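Local coordinates for serine proteinase inhibitor A (Sagittaria sagittifolia, PDB 3E8L), which inhibits serine proteases, probably through two reactive sites that block trypsin and chymotrypsin at the same time, and kallikrein weakly, at residues T45-E57 and E107-D121. The protein carries 2 engineered substitutions. Sequence-based numbering, arbitrary orientation.
Engineered in segment 45-57: R47 (natural residue His).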
# COMPACT_ATOMS: atom_id res chain seq x y z
N THR A 45 8.21 -3.21 15.88
CA THR A 45 7.99 -4.50 15.23
C THR A 45 8.35 -5.70 16.10
O THR A 45 9.35 -5.67 16.84
CB THR A 45 8.83 -4.64 13.96
OG1 THR A 45 10.21 -4.41 14.29
CG2 THR A 45 8.38 -3.69 12.88
N LEU A 46 7.54 -6.76 15.99
CA LEU A 46 7.87 -8.11 16.48
C LEU A 46 7.91 -9.05 15.29
O LEU A 46 6.90 -9.22 14.60
CB LEU A 46 6.79 -8.65 17.41
CG LEU A 46 6.69 -8.25 18.87
CD1 LEU A 46 5.48 -8.96 19.47
CD2 LEU A 46 7.97 -8.64 19.61
N ARG A 47 9.05 -9.68 15.06
CA ARG A 47 9.14 -10.63 13.95
C ARG A 47 7.97 -11.63 13.96
O ARG A 47 7.63 -12.23 14.98
CB ARG A 47 10.49 -11.35 13.92
CG ARG A 47 11.65 -10.45 13.50
CD ARG A 47 12.84 -11.22 12.96
NE ARG A 47 14.03 -10.37 12.86
CZ ARG A 47 15.02 -10.34 13.76
NH1 ARG A 47 16.05 -9.52 13.58
NH2 ARG A 47 15.00 -11.13 14.83
N LYS A 48 7.35 -11.78 12.79
CA LYS A 48 6.39 -12.83 12.53
C LYS A 48 7.03 -13.88 11.62
O LYS A 48 7.25 -15.01 12.02
CB LYS A 48 5.15 -12.21 11.88
CG LYS A 48 4.05 -13.17 11.56
CD LYS A 48 2.81 -12.40 11.13
CE LYS A 48 1.93 -13.25 10.19
NZ LYS A 48 1.21 -14.31 10.92
N ASP A 49 7.34 -13.49 10.39
CA ASP A 49 7.80 -14.40 9.35
C ASP A 49 8.28 -13.63 8.14
O ASP A 49 7.76 -12.59 7.82
CB ASP A 49 6.66 -15.33 8.92
CG ASP A 49 7.13 -16.48 8.04
OD1 ASP A 49 8.36 -16.82 8.04
OD2 ASP A 49 6.26 -17.03 7.35
N ALA A 50 9.26 -14.22 7.47
CA ALA A 50 9.87 -13.68 6.27
C ALA A 50 10.23 -12.23 6.47
O ALA A 50 10.94 -11.88 7.41
CB ALA A 50 8.95 -13.84 5.08
N CYS A 51 9.75 -11.38 5.58
CA CYS A 51 9.96 -9.96 5.72
C CYS A 51 8.83 -9.37 6.59
O CYS A 51 8.69 -8.16 6.64
CB CYS A 51 10.06 -9.28 4.32
SG CYS A 51 10.94 -10.19 2.93
N LYS A 52 8.04 -10.21 7.30
CA LYS A 52 6.87 -9.69 8.01
C LYS A 52 6.96 -9.65 9.55
O LYS A 52 7.50 -10.55 10.18
CB LYS A 52 5.64 -10.49 7.57
CG LYS A 52 4.31 -9.96 8.05
CD LYS A 52 3.16 -10.81 7.50
CE LYS A 52 3.00 -10.62 6.01
NZ LYS A 52 1.75 -11.26 5.56
N SER A 53 6.40 -8.59 10.12
CA SER A 53 6.45 -8.33 11.56
C SER A 53 5.07 -7.98 12.09
O SER A 53 4.18 -7.58 11.31
CB SER A 53 7.36 -7.14 11.83
OG SER A 53 8.73 -7.48 11.76
N TYR A 54 4.86 -8.12 13.40
CA TYR A 54 3.65 -7.57 14.02
C TYR A 54 3.95 -6.15 14.44
O TYR A 54 5.03 -5.89 15.01
CB TYR A 54 3.24 -8.36 15.26
CG TYR A 54 2.83 -9.79 15.02
CD1 TYR A 54 1.54 -10.09 14.64
CD2 TYR A 54 3.74 -10.83 15.19
CE1 TYR A 54 1.15 -11.40 14.43
CE2 TYR A 54 3.36 -12.15 14.98
CZ TYR A 54 2.05 -12.43 14.60
OH TYR A 54 1.63 -13.73 14.38
N VAL A 55 3.02 -5.23 14.15
CA VAL A 55 3.02 -3.91 14.76
C VAL A 55 2.56 -4.03 16.22
O VAL A 55 1.43 -4.45 16.51
CB VAL A 55 2.11 -2.91 14.01
CG1 VAL A 55 2.26 -1.51 14.61
CG2 VAL A 55 2.44 -2.88 12.55
N TYR A 56 3.44 -3.69 17.14
CA TYR A 56 3.14 -3.73 18.57
C TYR A 56 3.71 -2.50 19.28
O TYR A 56 4.57 -1.79 18.75
CB TYR A 56 3.71 -5.00 19.19
CG TYR A 56 5.11 -4.88 19.76
CD1 TYR A 56 5.34 -5.05 21.12
CD2 TYR A 56 6.21 -4.59 18.93
CE1 TYR A 56 6.62 -4.93 21.65
CE2 TYR A 56 7.49 -4.47 19.45
CZ TYR A 56 7.70 -4.64 20.81
OH TYR A 56 8.97 -4.53 21.33
N GLU A 57 3.25 -2.28 20.50
CA GLU A 57 3.74 -1.16 21.29
C GLU A 57 4.98 -1.57 22.08
O GLU A 57 4.92 -2.46 22.93
CB GLU A 57 2.64 -0.71 22.23
CG GLU A 57 2.88 0.64 22.84
CD GLU A 57 1.86 0.95 23.91
OE1 GLU A 57 0.67 0.62 23.69
OE2 GLU A 57 2.24 1.50 24.97
N GLU A 107 -5.85 -14.41 12.79
CA GLU A 107 -5.09 -15.52 13.31
C GLU A 107 -5.41 -15.64 14.80
O GLU A 107 -6.00 -14.74 15.40
CB GLU A 107 -3.58 -15.30 13.08
CG GLU A 107 -3.03 -13.95 13.60
CD GLU A 107 -1.51 -13.86 13.61
OE1 GLU A 107 -0.90 -14.22 14.64
OE2 GLU A 107 -0.91 -13.40 12.61
N THR A 108 -5.03 -16.76 15.39
CA THR A 108 -5.13 -16.95 16.82
C THR A 108 -3.74 -17.04 17.39
O THR A 108 -2.91 -17.78 16.89
CB THR A 108 -5.91 -18.21 17.14
OG1 THR A 108 -7.16 -18.13 16.47
CG2 THR A 108 -6.14 -18.31 18.64
N ASN A 109 -3.50 -16.29 18.46
CA ASN A 109 -2.18 -16.11 19.03
C ASN A 109 -2.31 -15.65 20.47
O ASN A 109 -2.82 -14.55 20.73
CB ASN A 109 -1.44 -15.05 18.20
CG ASN A 109 0.06 -15.04 18.43
OD1 ASN A 109 0.80 -14.52 17.60
ND2 ASN A 109 0.52 -15.57 19.56
N GLY A 110 -1.86 -16.47 21.40
CA GLY A 110 -1.97 -16.13 22.82
C GLY A 110 -3.40 -16.34 23.29
O GLY A 110 -3.83 -15.73 24.27
N GLY A 111 -4.13 -17.21 22.60
CA GLY A 111 -5.54 -17.40 22.90
C GLY A 111 -6.36 -16.22 22.40
O GLY A 111 -7.50 -16.06 22.80
N ILE A 112 -5.77 -15.39 21.55
CA ILE A 112 -6.47 -14.25 20.97
C ILE A 112 -6.69 -14.44 19.46
O ILE A 112 -5.75 -14.78 18.72
CB ILE A 112 -5.71 -12.90 21.24
CG1 ILE A 112 -5.43 -12.70 22.73
CG2 ILE A 112 -6.50 -11.73 20.70
CD1 ILE A 112 -6.60 -12.24 23.58
N SER A 113 -7.93 -14.27 19.02
CA SER A 113 -8.25 -14.25 17.60
C SER A 113 -8.43 -12.82 17.15
O SER A 113 -9.27 -12.09 17.69
CB SER A 113 -9.48 -15.07 17.29
OG SER A 113 -9.23 -16.44 17.56
N PHE A 114 -7.62 -12.41 16.18
CA PHE A 114 -7.71 -11.08 15.61
C PHE A 114 -7.07 -10.99 14.23
O PHE A 114 -6.35 -11.89 13.80
CB PHE A 114 -7.09 -10.05 16.57
CG PHE A 114 -5.58 -10.16 16.73
CD1 PHE A 114 -4.79 -9.01 16.66
CD2 PHE A 114 -4.96 -11.39 16.97
CE1 PHE A 114 -3.41 -9.08 16.82
CE2 PHE A 114 -3.58 -11.47 17.13
CZ PHE A 114 -2.80 -10.30 17.06
N GLN A 115 -7.36 -9.89 13.55
CA GLN A 115 -6.62 -9.47 12.38
C GLN A 115 -5.54 -8.49 12.82
O GLN A 115 -5.85 -7.35 13.16
CB GLN A 115 -7.54 -8.80 11.37
CG GLN A 115 -8.64 -9.68 10.83
CD GLN A 115 -9.47 -8.94 9.82
OE1 GLN A 115 -10.56 -8.44 10.14
NE2 GLN A 115 -8.94 -8.80 8.60
N PRO A 116 -4.27 -8.93 12.85
CA PRO A 116 -3.25 -7.97 13.29
C PRO A 116 -2.95 -6.94 12.22
O PRO A 116 -3.26 -7.16 11.05
CB PRO A 116 -2.02 -8.84 13.52
CG PRO A 116 -2.24 -10.06 12.72
CD PRO A 116 -3.71 -10.29 12.70
N ILE A 117 -2.38 -5.81 12.62
CA ILE A 117 -1.73 -4.92 11.68
C ILE A 117 -0.31 -5.47 11.58
O ILE A 117 0.33 -5.73 12.61
CB ILE A 117 -1.67 -3.46 12.17
CG1 ILE A 117 -3.07 -2.96 12.57
CG2 ILE A 117 -1.08 -2.56 11.10
CD1 ILE A 117 -4.14 -3.25 11.53
N THR A 118 0.16 -5.71 10.36
CA THR A 118 1.51 -6.21 10.16
C THR A 118 2.32 -5.11 9.48
O THR A 118 1.77 -4.07 9.11
CB THR A 118 1.54 -7.55 9.35
OG1 THR A 118 1.01 -7.35 8.04
CG2 THR A 118 0.73 -8.61 10.06
N ALA A 119 3.63 -5.33 9.34
CA ALA A 119 4.47 -4.41 8.62
C ALA A 119 5.50 -5.18 7.86
O ALA A 119 6.20 -6.03 8.43
CB ALA A 119 5.15 -3.45 9.59
N GLY A 120 5.62 -4.88 6.58
CA GLY A 120 6.65 -5.47 5.76
C GLY A 120 6.16 -6.67 5.00
O GLY A 120 5.32 -7.43 5.49
N ASP A 121 6.67 -6.85 3.79
CA ASP A 121 6.40 -8.03 2.97
C ASP A 121 7.39 -7.98 1.82
O ASP A 121 8.07 -6.97 1.63
CB ASP A 121 4.95 -8.00 2.45
CG ASP A 121 4.35 -9.40 2.27
OD1 ASP A 121 5.07 -10.41 2.25
OD2 ASP A 121 3.11 -9.46 2.12
O HOH W 1 -0.24 -9.37 6.95
O HOH W 2 9.20 -6.03 9.22
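The carboxylate of E107 is shared between two donors of 45-57, the hydroxyl of Y54 and the ammonium of K48, and shows how a single acid can satisfy polar ends brought in from a neighbouring hairpin. Y54 OH donates a hydrogen bond to E107 OE1 at 2.6 Å, on the syn lone pair, with ring and carboxylate planes turned 72° apart. K48 NZ reaches E107 OE2 at 2.9 Å in a salt bridge that arrives from above the carboxylate plane. The lysine gets there by laying CD over one face of the Y54 ring, toward its rim, while P116 CB touches the ring edge at 3.9 Å from Y54 CD1. With an alanine at E107 the K48 ammonium would probably lose its counter-charge and the Y54 hydroxyl its acceptor.

Further along, the backbones pair. S53 and A119 form a hydrogen-bonded antiparallel pair, S53 N to A119 O at 3.1 Å and A119 N to S53 O at 3.0 Å; V55 N then binds I117 O. A119 O also accepts from a water that S53 OG contacts. With CG anti to the backbone N (chi1 -171°) and a bend at chi3, K52 runs past T118 and donates to a second water, 2.6 Å from T118 OG1. K52 NZ lies 4.1 Å from D121 OD2, beyond a salt bridge; that oxygen is hydrogen-bonded to N127. V55 CG2 packs on I117 CG2 and A119 CB, beside W101.

K48 and D49 both donate their N-H to K52 O, a classic beta bulge next to the type II' turn at D49-K52, which carries C51 and its disulfide to C97. The whole joins neighbouring antiparallel hairpins in the beta-trefoil of a Kunitz-type (STI) inhibitor.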